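Local coordinates for 3-oxoacyl-[acyl-carrier-protein] synthase (Arabidopsis thaliana, PDB 2IX4) that catalyses the condensation steps of mitochondrial fatty acid synthesis, adding two carbons from malonyl-ACP to a growing acyl chain, at residues A216-S221 and D244-G249; H320-P325 and T357-G362; T226-N229 and E234-R237; Y52-D55 and S59-A62; A329-A334 and N415-G420. All coordinates share one frame; numbering follows the deposited sequence.

Contact 1 of 5, residues A216-S221 and D244-G249; sequences AGFSRS and DGFVIG. With 6NA (hexanoic acid), chain C.
With CG anti to its own carbonyl carbon (chi1 -79°), Phe218 throws its ring off helix 212-220 toward the loop that leads into strand 251-259, and Phe246 on that loop answers with CG lodged between backbone N and carbonyl carbon (chi1 68°), which swings the far end of its ring toward the helix. The two meet at the acyl pocket of this thiolase-fold condensing enzyme as a T-shaped pair. The edge of Phe246 is directed at the face of Phe218, with ring centroids 5.7 Å apart and planes at 71°, and Phe246 CZ comes within 3.9 Å of Phe218 CD1. Two residues further along the loop, Ile248 extends its CG1 arm so that the terminal methyl CD1 rests 3.6 Å from Phe218 CD2. One ortho carbon of the ring is thus met by an aromatic C-H and the other by a methyl, an entirely apolar grip that should restrict the ring's rotation. Leu224 packs against all three side chains, and Ile150 of the second subunit also touches Phe218, giving the pocket wall a contribution from the dimer interface. Phe246 in turn sets its ring edge-to-face with His359, a predicted active-site residue, and so links that histidine to the pocket wall. At the rim of the Phe218 ring, near its plane, CZ lies 3.4 Å from CG of the bound hexanoic acid.

Contact 2 of 5, residues H320-P325 and T357-G362; sequences HATSTP and TGHLLG
His320 and His359 approach each other across the buried active-site cleft as the two histidines of the Cys-His-His triad expected for this family of thiolase-fold condensing enzymes, in which the predicted nucleophile is Cys179. The tight part of the contact belongs to Thr322. Its OG1 sits between backbone N and carbonyl carbon (chi1 61°), which leaves methyl CG2 turned toward 357-362, 3.4 Å from His359 CD2. Leu361, from the same loop as His359, lays CD2 over the centre of the imidazole, 3.9 Å above its plane, so that methyls from two residues, on opposite sides of its plane, confine the ring. The histidine pair itself is looser. Their planes stand at 81° in an oblique arrangement, and the closest approach, His320 CE1 to His359 NE2, is 4.0 Å. A water bridges what the rings do not span: it is hydrogen-bonded to His320 NE2 at 3.0 Å and to His359 NE2 at 2.8 Å, lying in the plane of each ring at its edge. Both imidazoles thereby present an NE2 to one small polar site beside the acyl pocket. An alanine in place of His359 would probably leave this water without one of its two ring partners and open a gap between Thr322 CG2 and Leu361 CD2. Just before His359 the chain leaves helix 354-357 through Gly358, which has positive phi, and there Thr357 OG1 donates to the in-plane lone pair of Gly358 O at 2.9 Å.

Contact 3 of 5, residues T226-N229 and E234-R237; sequences TKFN and EASR
Phe228 and Ala235 bring their CA atoms to 5.0 Å as the long loop between helix 212-220 and strand 251-259 folds back on itself, with no backbone hydrogen bond joining the two segments. At the base of the contact Phe228 CB packs on the methyl of Ala235, CB to CB 3.7 Å. The ring then lies between unlike neighbours: Glu234 O stands over the centre of one face, 3.8 Å above the plane, while Lys227 CG lies over the opposite face, toward the rim. Arg237 CG lies between backbone N and carbonyl carbon, and a bend at chi3 folds the chain so that the guanidinium lies flat on the outer part of the ring. The planes are 18° apart, with centres separated by 4.6 Å, and NE comes within 3.5 Å of Phe228 CZ. The guanidinium is also held by its edge, because Glu234 O accepts from two of its nitrogens, side-on. Arg237 NE approaches at 2.9 Å nearly along the C=O axis (166°), and Arg237 NH2, also at 2.9 Å, meets an in-plane lone pair. These two bonds fix the plane of the group and probably offset the partial negative charge that this oxygen presents to the ring face. NH1 has its own salt bridge to Asp240, while the carboxylate of Glu234 is paired mainly with Lys388 and makes only a long contact with Arg237. The result is a cation-pi stack whose arginine grips the main-chain carbonyl three residues before it, within a long irregular loop of the ketosynthase fold.

Contact 4 of 5, residues Y52-D55 and S59-A62; sequences YTFD and SKVA
Phe54 and Lys60 make a surface contact of aromatic ring against aliphatic chain, where the last turn of helix 47-55 is followed by a short connection into strand 61-63. Three residues separate the two segments, and their backbones stay well apart, with the nearest CA atoms, those of Phe54 and Lys60, at 8.2 Å. Side chains therefore bridge the distance. Phe54 carries its CG opposite the backbone N (chi1 -171°), and this sends the ring out from the helix to meet the outer methylenes of the lysine. Phe54 CE2 lies 3.8 Å from Lys60 CD, and CE is equally near the same ring carbon. Extended as far as CE, the lysine bends at its last torsion (chi4 76°), which passes CE within 3.7 Å of Phe54 O and turns the ammonium aside to a hydrogen bond with Leu57 O. Leu35 and Leu37 pack on the ring from a neighbouring loop, and Lys60 N is held by Asn229 OD1. Two residues earlier on the helix, Tyr52 OH is hydrogen-bonded to Leu142 N of the second subunit, so this helix also reaches the dimer interface. The carboxylate of Asp55 stays 5.8 Å from Lys60 NZ, measured from OD1, too far for a salt bridge. Lysine thus works in two parts here, its methylenes serving as an apolar partner for phenylalanine while its charge, close to main-chain carbonyls at the helix end, probably offsets some of their negative potential.

Contact 5 of 5, residues A329-A334 and N415-G420; sequences AVEARA and NSFGFG. With K (potassium ion), chain D; 6NA (hexanoic acid), chain C.
Asn415 donates through ND2 to Glu331 OE2 at 3.1 Å, a fairly straight bond (162°) that uses the anti lone pair of the carboxylate and lies almost in the amide plane. Phe417 turns its ring edge to the same acid: CE2 comes within 3.6 Å of Glu331 CD, an edge-on approach that probably tolerates the negative charge better than the ring face would. The glutamate reaches both from helix 325-339 because its CG is anti to the backbone N (chi1 -171°) and its chain is extended beyond. Its strongest bonds come from the loop that leads into its own helix, where OE2 also accepts from His320 N and OE1 from Ala321 N. A leucine in place of Glu331 would probably leave these two amide N-H groups and the Asn415 amide without their acceptor. Further out, Asn415 O binds at 2.6 Å the potassium ion, whose other ligands include Asn318 O, Ala319 O, Ser414 OG and Glu368 OE1, while Asn415 OD1 is bonded to Ser425. Farther along, Phe419 N donates to the hexanoic acid O at 2.9 Å (151°), and the ligand's CA lies over the centre of the Phe419 ring, 3.7 Å above its plane. A single buried carboxylate, held by three N-H donors, thus ties the metal-binding strand to the main chain of a predicted catalytic histidine, an arrangement likely to favour its anionic form.

Contact 4 comes first along the chain, closing the short connection between helix 47-55 and strand 61-63. Contact 1 then closes the long loop from helix 212-220 to the approach of strand 251-259, and contact 3 closes a smaller loop within it; Asn229 of contact 3 reaches back to Lys60 of contact 4. Later, contacts 2 and 5 cross, their segments alternating as 320-325, 329-334, 357-362 and 415-420, which knits the loops of the two predicted catalytic histidines to helix 325-339 and strand 411-418. Main-chain bonds of Val247 and Gly249 with His359 join contact 1 to contact 2, and contacts 1 and 5 both touch the hexanoic acid.

Contact 1 of 5, residues A216-S221 and D244-G249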
# COMPACT_ATOMS: atom_id res chain seq x y z
N ALA A 216 12.99 -13.46 -12.77
CA ALA A 216 14.13 -12.80 -13.41
C ALA A 216 14.54 -11.52 -12.70
O ALA A 216 15.73 -11.21 -12.60
CB ALA A 216 13.83 -12.51 -14.88
N GLY A 217 13.55 -10.78 -12.21
CA GLY A 217 13.78 -9.53 -11.49
C GLY A 217 14.50 -9.75 -10.17
O GLY A 217 15.51 -9.10 -9.89
N PHE A 218 13.97 -10.66 -9.35
CA PHE A 218 14.61 -11.00 -8.08
C PHE A 218 15.96 -11.70 -8.24
O PHE A 218 16.84 -11.56 -7.39
CB PHE A 218 13.67 -11.85 -7.21
CG PHE A 218 12.62 -11.06 -6.48
CD1 PHE A 218 12.97 -10.19 -5.45
CD2 PHE A 218 11.28 -11.18 -6.83
CE1 PHE A 218 11.99 -9.46 -4.77
CE2 PHE A 218 10.30 -10.46 -6.16
CZ PHE A 218 10.66 -9.60 -5.13
N SER A 219 16.13 -12.44 -9.34
CA SER A 219 17.42 -13.05 -9.66
C SER A 219 18.47 -12.00 -10.01
O SER A 219 19.66 -12.19 -9.73
CB SER A 219 17.29 -14.04 -10.83
OG SER A 219 16.54 -15.18 -10.47
N ARG A 220 18.04 -10.90 -10.62
CA ARG A 220 18.96 -9.83 -11.02
C ARG A 220 19.37 -8.99 -9.81
O ARG A 220 20.46 -8.43 -9.78
CB ARG A 220 18.33 -8.95 -12.10
CG ARG A 220 19.32 -8.46 -13.16
CD ARG A 220 19.77 -9.61 -14.06
NE ARG A 220 20.44 -9.16 -15.28
CZ ARG A 220 21.75 -9.23 -15.48
NH1 ARG A 220 22.56 -9.72 -14.55
NH2 ARG A 220 22.26 -8.79 -16.63
N SER A 221 18.48 -8.91 -8.82
CA SER A 221 18.78 -8.29 -7.53
C SER A 221 19.70 -9.17 -6.68
O SER A 221 20.17 -8.74 -5.62
CB SER A 221 17.49 -8.00 -6.75
OG SER A 221 16.75 -6.96 -7.36
N ASP A 244 21.81 -19.36 0.26
CA ASP A 244 22.27 -18.55 -0.88
C ASP A 244 21.19 -17.66 -1.50
O ASP A 244 21.27 -17.29 -2.68
CB ASP A 244 22.94 -19.44 -1.94
CG ASP A 244 21.94 -20.25 -2.77
OD1 ASP A 244 20.93 -20.74 -2.21
OD2 ASP A 244 22.17 -20.38 -3.99
N GLY A 245 20.18 -17.29 -0.71
CA GLY A 245 19.09 -16.43 -1.17
C GLY A 245 17.75 -17.09 -0.90
O GLY A 245 17.69 -18.29 -0.64
N PHE A 246 16.67 -16.31 -0.94
CA PHE A 246 15.36 -16.88 -0.66
C PHE A 246 14.72 -17.58 -1.87
O PHE A 246 15.18 -17.45 -3.00
CB PHE A 246 14.40 -15.87 0.02
CG PHE A 246 13.97 -14.72 -0.85
CD1 PHE A 246 12.88 -14.85 -1.71
CD2 PHE A 246 14.63 -13.50 -0.77
CE1 PHE A 246 12.46 -13.77 -2.49
CE2 PHE A 246 14.21 -12.42 -1.55
CZ PHE A 246 13.13 -12.56 -2.41
N VAL A 247 13.66 -18.33 -1.59
CA VAL A 247 12.90 -19.02 -2.61
C VAL A 247 11.53 -18.36 -2.63
O VAL A 247 10.86 -18.32 -1.60
CB VAL A 247 12.77 -20.53 -2.29
CG1 VAL A 247 11.90 -21.23 -3.32
CG2 VAL A 247 14.15 -21.18 -2.23
N ILE A 248 11.13 -17.83 -3.79
CA ILE A 248 9.85 -17.14 -3.93
C ILE A 248 8.71 -18.12 -3.68
O ILE A 248 8.72 -19.23 -4.21
CB ILE A 248 9.68 -16.47 -5.33
CG1 ILE A 248 10.75 -15.40 -5.56
CG2 ILE A 248 8.31 -15.81 -5.47
CD1 ILE A 248 10.68 -14.75 -6.94
N GLY A 249 7.76 -17.71 -2.85
CA GLY A 249 6.56 -18.48 -2.60
C GLY A 249 5.33 -17.65 -2.90
O GLY A 249 5.45 -16.48 -3.26
CA 6NA C . 11.03 -8.03 -1.48
C 6NA C . 10.58 -7.99 -0.04
O 6NA C . 10.89 -7.06 0.68
CB 6NA C . 10.10 -7.16 -2.32
CG 6NA C . 8.85 -7.93 -2.75
CD 6NA C . 7.60 -7.11 -2.52
C6 6NA C . 6.45 -7.98 -2.08

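Contact 2 of 5, residues H320-P325 and T357-G362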
# COMPACT_ATOMS: atom_id res chain seq x y z
N HIS A 320 12.08 -13.43 10.67
CA HIS A 320 11.85 -13.12 9.26
C HIS A 320 12.73 -14.00 8.37
O HIS A 320 12.29 -14.41 7.29
CB HIS A 320 12.09 -11.64 8.96
CG HIS A 320 11.83 -11.26 7.53
ND1 HIS A 320 10.58 -11.36 6.94
CD2 HIS A 320 12.66 -10.81 6.56
CE1 HIS A 320 10.66 -10.98 5.68
NE2 HIS A 320 11.91 -10.64 5.42
N ALA A 321 13.94 -14.26 8.85
CA ALA A 321 14.99 -15.00 8.14
C ALA A 321 14.53 -15.75 6.89
O ALA A 321 13.83 -16.77 6.97
CB ALA A 321 15.72 -15.95 9.10
N THR A 322 14.95 -15.23 5.74
CA THR A 322 14.49 -15.67 4.43
C THR A 322 15.43 -16.67 3.76
O THR A 322 15.14 -17.14 2.66
CB THR A 322 14.33 -14.46 3.48
OG1 THR A 322 15.60 -13.80 3.32
CG2 THR A 322 13.32 -13.47 4.03
N SER A 323 16.54 -17.00 4.43
CA SER A 323 17.60 -17.86 3.89
C SER A 323 18.62 -17.06 3.06
O SER A 323 19.09 -17.52 2.02
CB SER A 323 17.04 -19.05 3.09
OG SER A 323 18.04 -20.03 2.84
N THR A 324 18.95 -15.87 3.56
CA THR A 324 19.93 -15.00 2.91
C THR A 324 21.15 -14.81 3.81
O THR A 324 20.99 -14.57 5.01
CB THR A 324 19.32 -13.63 2.55
OG1 THR A 324 18.83 -13.00 3.73
CG2 THR A 324 18.18 -13.81 1.56
N PRO A 325 22.36 -14.93 3.24
CA PRO A 325 23.62 -14.80 4.00
C PRO A 325 23.69 -13.61 4.96
O PRO A 325 23.95 -13.80 6.14
CB PRO A 325 24.68 -14.69 2.90
CG PRO A 325 24.12 -15.47 1.78
CD PRO A 325 22.63 -15.22 1.81
N THR A 357 7.65 -22.88 3.73
CA THR A 357 6.70 -22.13 2.91
C THR A 357 7.37 -21.39 1.76
O THR A 357 6.71 -21.01 0.79
CB THR A 357 5.93 -21.09 3.74
OG1 THR A 357 6.85 -20.16 4.32
CG2 THR A 357 5.10 -21.75 4.83
N GLY A 358 8.68 -21.16 1.88
CA GLY A 358 9.36 -20.20 1.01
C GLY A 358 9.04 -18.78 1.46
O GLY A 358 8.36 -18.58 2.49
N HIS A 359 9.51 -17.80 0.71
CA HIS A 359 9.22 -16.40 1.00
C HIS A 359 7.92 -15.97 0.31
O HIS A 359 7.89 -15.76 -0.90
CB HIS A 359 10.38 -15.51 0.55
CG HIS A 359 10.35 -14.14 1.16
ND1 HIS A 359 9.22 -13.58 1.70
CD2 HIS A 359 11.33 -13.20 1.27
CE1 HIS A 359 9.50 -12.37 2.15
NE2 HIS A 359 10.77 -12.11 1.89
N LEU A 360 6.84 -15.85 1.10
CA LEU A 360 5.53 -15.49 0.55
C LEU A 360 5.38 -14.00 0.28
O LEU A 360 4.28 -13.52 -0.03
CB LEU A 360 4.39 -16.00 1.45
CG LEU A 360 4.19 -17.49 1.72
CD1 LEU A 360 2.72 -17.77 2.00
CD2 LEU A 360 4.66 -18.38 0.58
N LEU A 361 6.48 -13.26 0.41
CA LEU A 361 6.57 -11.85 0.05
C LEU A 361 5.53 -10.99 0.79
O LEU A 361 5.61 -10.86 2.01
CB LEU A 361 6.51 -11.66 -1.48
CG LEU A 361 7.56 -12.40 -2.34
CD1 LEU A 361 7.33 -12.16 -3.83
CD2 LEU A 361 8.99 -12.00 -1.97
N GLY A 362 4.57 -10.42 0.07
CA GLY A 362 3.51 -9.61 0.69
C GLY A 362 2.61 -10.36 1.66
O GLY A 362 1.98 -9.76 2.53
O HOH W 1 12.49 -10.00 2.55

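Contact 3 of 5, residues T226-N229 and E234-R237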
# COMPACT_ATOMS: atom_id res chain seq x y z
N THR A 226 20.05 -20.11 -5.95
CA THR A 226 20.38 -20.60 -7.30
C THR A 226 21.11 -21.96 -7.34
O THR A 226 20.99 -22.69 -8.32
CB THR A 226 21.23 -19.58 -8.11
OG1 THR A 226 22.55 -19.51 -7.58
CG2 THR A 226 20.59 -18.19 -8.09
N LYS A 227 21.85 -22.29 -6.28
CA LYS A 227 22.72 -23.47 -6.30
C LYS A 227 22.05 -24.78 -5.86
O LYS A 227 22.70 -25.84 -5.87
CB LYS A 227 24.00 -23.22 -5.49
CG LYS A 227 23.86 -23.29 -3.97
CD LYS A 227 25.01 -22.57 -3.30
CE LYS A 227 25.13 -22.91 -1.83
NZ LYS A 227 26.01 -24.10 -1.63
N PHE A 228 20.77 -24.72 -5.50
CA PHE A 228 20.03 -25.91 -5.09
C PHE A 228 18.91 -26.27 -6.07
O PHE A 228 17.90 -26.87 -5.67
CB PHE A 228 19.44 -25.73 -3.68
CG PHE A 228 20.48 -25.50 -2.61
CD1 PHE A 228 20.61 -24.25 -2.02
CD2 PHE A 228 21.30 -26.54 -2.19
CE1 PHE A 228 21.57 -24.03 -1.03
CE2 PHE A 228 22.26 -26.33 -1.20
CZ PHE A 228 22.40 -25.07 -0.62
N ASN A 229 19.08 -25.91 -7.34
CA ASN A 229 18.05 -26.16 -8.36
C ASN A 229 17.76 -27.64 -8.60
O ASN A 229 16.63 -28.00 -8.97
CB ASN A 229 18.39 -25.44 -9.67
CG ASN A 229 18.23 -23.92 -9.58
OD1 ASN A 229 17.54 -23.41 -8.70
ND2 ASN A 229 18.86 -23.20 -10.49
N GLU A 234 15.82 -28.62 -0.46
CA GLU A 234 16.92 -28.14 0.37
C GLU A 234 17.36 -26.71 0.02
O GLU A 234 18.37 -26.23 0.53
CB GLU A 234 18.10 -29.11 0.26
CG GLU A 234 17.90 -30.40 1.07
CD GLU A 234 18.89 -31.48 0.73
OE1 GLU A 234 20.11 -31.20 0.72
OE2 GLU A 234 18.45 -32.63 0.48
N ALA A 235 16.57 -26.04 -0.81
CA ALA A 235 16.90 -24.71 -1.32
C ALA A 235 16.72 -23.58 -0.31
O ALA A 235 17.48 -22.61 -0.31
CB ALA A 235 16.12 -24.41 -2.59
N SER A 236 15.70 -23.70 0.53
CA SER A 236 15.39 -22.70 1.55
C SER A 236 15.87 -23.21 2.90
O SER A 236 15.35 -24.18 3.43
CB SER A 236 13.89 -22.39 1.57
OG SER A 236 13.60 -21.31 2.44
N ARG A 237 16.89 -22.54 3.44
CA ARG A 237 17.57 -23.01 4.65
C ARG A 237 17.93 -21.85 5.57
O ARG A 237 19.11 -21.49 5.69
CB ARG A 237 18.82 -23.83 4.28
CG ARG A 237 19.71 -23.18 3.23
CD ARG A 237 20.88 -24.07 2.85
NE ARG A 237 20.42 -25.34 2.30
CZ ARG A 237 20.76 -26.53 2.78
NH1 ARG A 237 21.60 -26.65 3.80
NH2 ARG A 237 20.27 -27.61 2.20

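Contact 4 of 5, residues Y52-D55 and S59-A62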
# COMPACT_ATOMS: atom_id res chain seq x y z
N TYR A 52 13.43 -20.09 -24.12
CA TYR A 52 14.49 -19.10 -23.94
C TYR A 52 14.41 -18.43 -22.57
O TYR A 52 15.43 -18.29 -21.89
CB TYR A 52 14.45 -18.01 -25.03
CG TYR A 52 15.14 -16.73 -24.59
CD1 TYR A 52 16.51 -16.57 -24.76
CD2 TYR A 52 14.42 -15.71 -23.97
CE1 TYR A 52 17.15 -15.40 -24.33
CE2 TYR A 52 15.04 -14.55 -23.54
CZ TYR A 52 16.41 -14.40 -23.73
OH TYR A 52 17.02 -13.25 -23.30
N THR A 53 13.21 -18.02 -22.18
CA THR A 53 13.01 -17.28 -20.94
C THR A 53 13.38 -18.12 -19.72
O THR A 53 14.09 -17.64 -18.83
CB THR A 53 11.56 -16.74 -20.82
OG1 THR A 53 11.25 -15.92 -21.95
CG2 THR A 53 11.39 -15.92 -19.55
N PHE A 54 12.92 -19.37 -19.70
CA PHE A 54 13.25 -20.31 -18.63
C PHE A 54 14.76 -20.42 -18.40
O PHE A 54 15.23 -20.39 -17.26
CB PHE A 54 12.67 -21.70 -18.94
CG PHE A 54 12.78 -22.67 -17.79
CD1 PHE A 54 11.82 -22.68 -16.78
CD2 PHE A 54 13.84 -23.58 -17.72
CE1 PHE A 54 11.92 -23.57 -15.71
CE2 PHE A 54 13.94 -24.47 -16.66
CZ PHE A 54 12.98 -24.47 -15.65
N ASP A 55 15.51 -20.53 -19.49
CA ASP A 55 16.96 -20.63 -19.44
C ASP A 55 17.66 -19.40 -18.86
O ASP A 55 18.80 -19.50 -18.41
CB ASP A 55 17.51 -20.94 -20.84
CG ASP A 55 17.36 -22.40 -21.22
OD1 ASP A 55 16.84 -23.20 -20.41
OD2 ASP A 55 17.77 -22.76 -22.35
N SER A 59 17.42 -18.72 -10.66
CA SER A 59 16.68 -19.47 -9.66
C SER A 59 15.57 -20.26 -10.33
O SER A 59 14.69 -19.69 -10.97
CB SER A 59 16.09 -18.52 -8.63
OG SER A 59 15.46 -19.23 -7.57
N LYS A 60 15.61 -21.59 -10.18
CA LYS A 60 14.63 -22.48 -10.82
C LYS A 60 13.86 -23.30 -9.78
O LYS A 60 13.50 -24.46 -10.02
CB LYS A 60 15.31 -23.39 -11.85
CG LYS A 60 15.94 -22.64 -13.03
CD LYS A 60 16.50 -23.60 -14.06
CE LYS A 60 17.12 -22.87 -15.25
NZ LYS A 60 18.45 -22.27 -14.94
N VAL A 61 13.61 -22.68 -8.63
CA VAL A 61 12.84 -23.28 -7.54
C VAL A 61 11.81 -22.27 -7.02
O VAL A 61 12.06 -21.06 -7.04
CB VAL A 61 13.73 -23.80 -6.36
CG1 VAL A 61 14.62 -24.96 -6.82
CG2 VAL A 61 14.59 -22.68 -5.76
N ALA A 62 10.67 -22.77 -6.56
CA ALA A 62 9.62 -21.92 -6.00
C ALA A 62 8.64 -22.74 -5.17
O ALA A 62 8.59 -23.96 -5.30
CB ALA A 62 8.89 -21.16 -7.12

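Contact 5 of 5, residues A329-A334 and N415-G420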
# COMPACT_ATOMS: atom_id res chain seq x y z
N ALA A 329 21.84 -13.42 9.39
CA ALA A 329 22.84 -13.09 10.40
C ALA A 329 22.51 -11.79 11.13
O ALA A 329 22.65 -11.70 12.35
CB ALA A 329 24.22 -13.00 9.76
N VAL A 330 22.07 -10.79 10.37
CA VAL A 330 21.68 -9.49 10.92
C VAL A 330 20.52 -9.65 11.91
O VAL A 330 20.57 -9.11 13.02
CB VAL A 330 21.32 -8.47 9.80
CG1 VAL A 330 20.63 -7.25 10.38
CG2 VAL A 330 22.57 -8.06 9.04
N GLU A 331 19.49 -10.41 11.53
CA GLU A 331 18.37 -10.64 12.43
C GLU A 331 18.79 -11.43 13.67
O GLU A 331 18.38 -11.10 14.78
CB GLU A 331 17.20 -11.33 11.71
CG GLU A 331 15.93 -11.40 12.56
CD GLU A 331 14.79 -12.08 11.86
OE1 GLU A 331 15.01 -12.72 10.81
OE2 GLU A 331 13.64 -11.98 12.36
N ALA A 332 19.62 -12.45 13.48
CA ALA A 332 20.16 -13.24 14.59
C ALA A 332 20.89 -12.34 15.58
O ALA A 332 20.70 -12.46 16.79
CB ALA A 332 21.10 -14.33 14.07
N ARG A 333 21.71 -11.44 15.05
CA ARG A 333 22.42 -10.43 15.84
C ARG A 333 21.44 -9.54 16.60
O ARG A 333 21.64 -9.24 17.78
CB ARG A 333 23.30 -9.60 14.91
CG ARG A 333 24.56 -9.04 15.55
CD ARG A 333 25.54 -8.56 14.49
NE ARG A 333 26.12 -9.66 13.71
CZ ARG A 333 25.95 -9.84 12.40
NH1 ARG A 333 25.23 -8.98 11.68
NH2 ARG A 333 26.52 -10.87 11.80
N ALA A 334 20.37 -9.13 15.91
CA ALA A 334 19.33 -8.28 16.49
C ALA A 334 18.54 -8.99 17.59
O ALA A 334 18.20 -8.37 18.61
CB ALA A 334 18.40 -7.78 15.40
N ASN A 415 8.53 -11.17 13.25
CA ASN A 415 9.24 -10.12 12.53
C ASN A 415 9.00 -10.19 11.02
O ASN A 415 8.99 -11.28 10.44
CB ASN A 415 10.74 -10.22 12.79
CG ASN A 415 11.11 -9.96 14.23
OD1 ASN A 415 10.33 -9.40 15.00
ND2 ASN A 415 12.32 -10.36 14.61
N SER A 416 8.82 -9.03 10.39
CA SER A 416 8.73 -8.93 8.93
C SER A 416 9.47 -7.70 8.43
O SER A 416 9.15 -6.58 8.83
CB SER A 416 7.27 -8.87 8.48
OG SER A 416 6.53 -9.96 8.99
N PHE A 417 10.47 -7.91 7.57
CA PHE A 417 11.28 -6.82 7.03
C PHE A 417 11.16 -6.76 5.50
O PHE A 417 11.06 -7.80 4.84
CB PHE A 417 12.75 -6.98 7.43
CG PHE A 417 12.96 -7.41 8.87
CD1 PHE A 417 12.33 -6.74 9.93
CD2 PHE A 417 13.82 -8.47 9.16
CE1 PHE A 417 12.54 -7.14 11.25
CE2 PHE A 417 14.03 -8.87 10.48
CZ PHE A 417 13.39 -8.21 11.52
N GLY A 418 11.17 -5.56 4.94
CA GLY A 418 11.01 -5.39 3.49
C GLY A 418 12.01 -4.46 2.84
O GLY A 418 12.75 -3.75 3.52
N PHE A 419 12.04 -4.48 1.51
CA PHE A 419 12.87 -3.55 0.73
C PHE A 419 12.49 -2.12 1.09
O PHE A 419 11.31 -1.83 1.35
CB PHE A 419 12.68 -3.78 -0.78
CG PHE A 419 13.42 -4.97 -1.33
CD1 PHE A 419 13.47 -5.18 -2.71
CD2 PHE A 419 14.07 -5.88 -0.50
CE1 PHE A 419 14.15 -6.27 -3.25
CE2 PHE A 419 14.76 -6.97 -1.02
CZ PHE A 419 14.80 -7.17 -2.40
N GLY A 420 13.48 -1.24 1.12
CA GLY A 420 13.28 0.13 1.56
C GLY A 420 13.62 0.29 3.03
O GLY A 420 13.60 1.40 3.56
K K D . 8.12 -13.73 10.78
CA 6NA C . 11.03 -8.03 -1.48
C 6NA C . 10.58 -7.99 -0.04
O 6NA C . 10.89 -7.06 0.68
CB 6NA C . 10.10 -7.16 -2.32
CG 6NA C . 8.85 -7.93 -2.75
CD 6NA C . 7.60 -7.11 -2.52
C6 6NA C . 6.45 -7.98 -2.08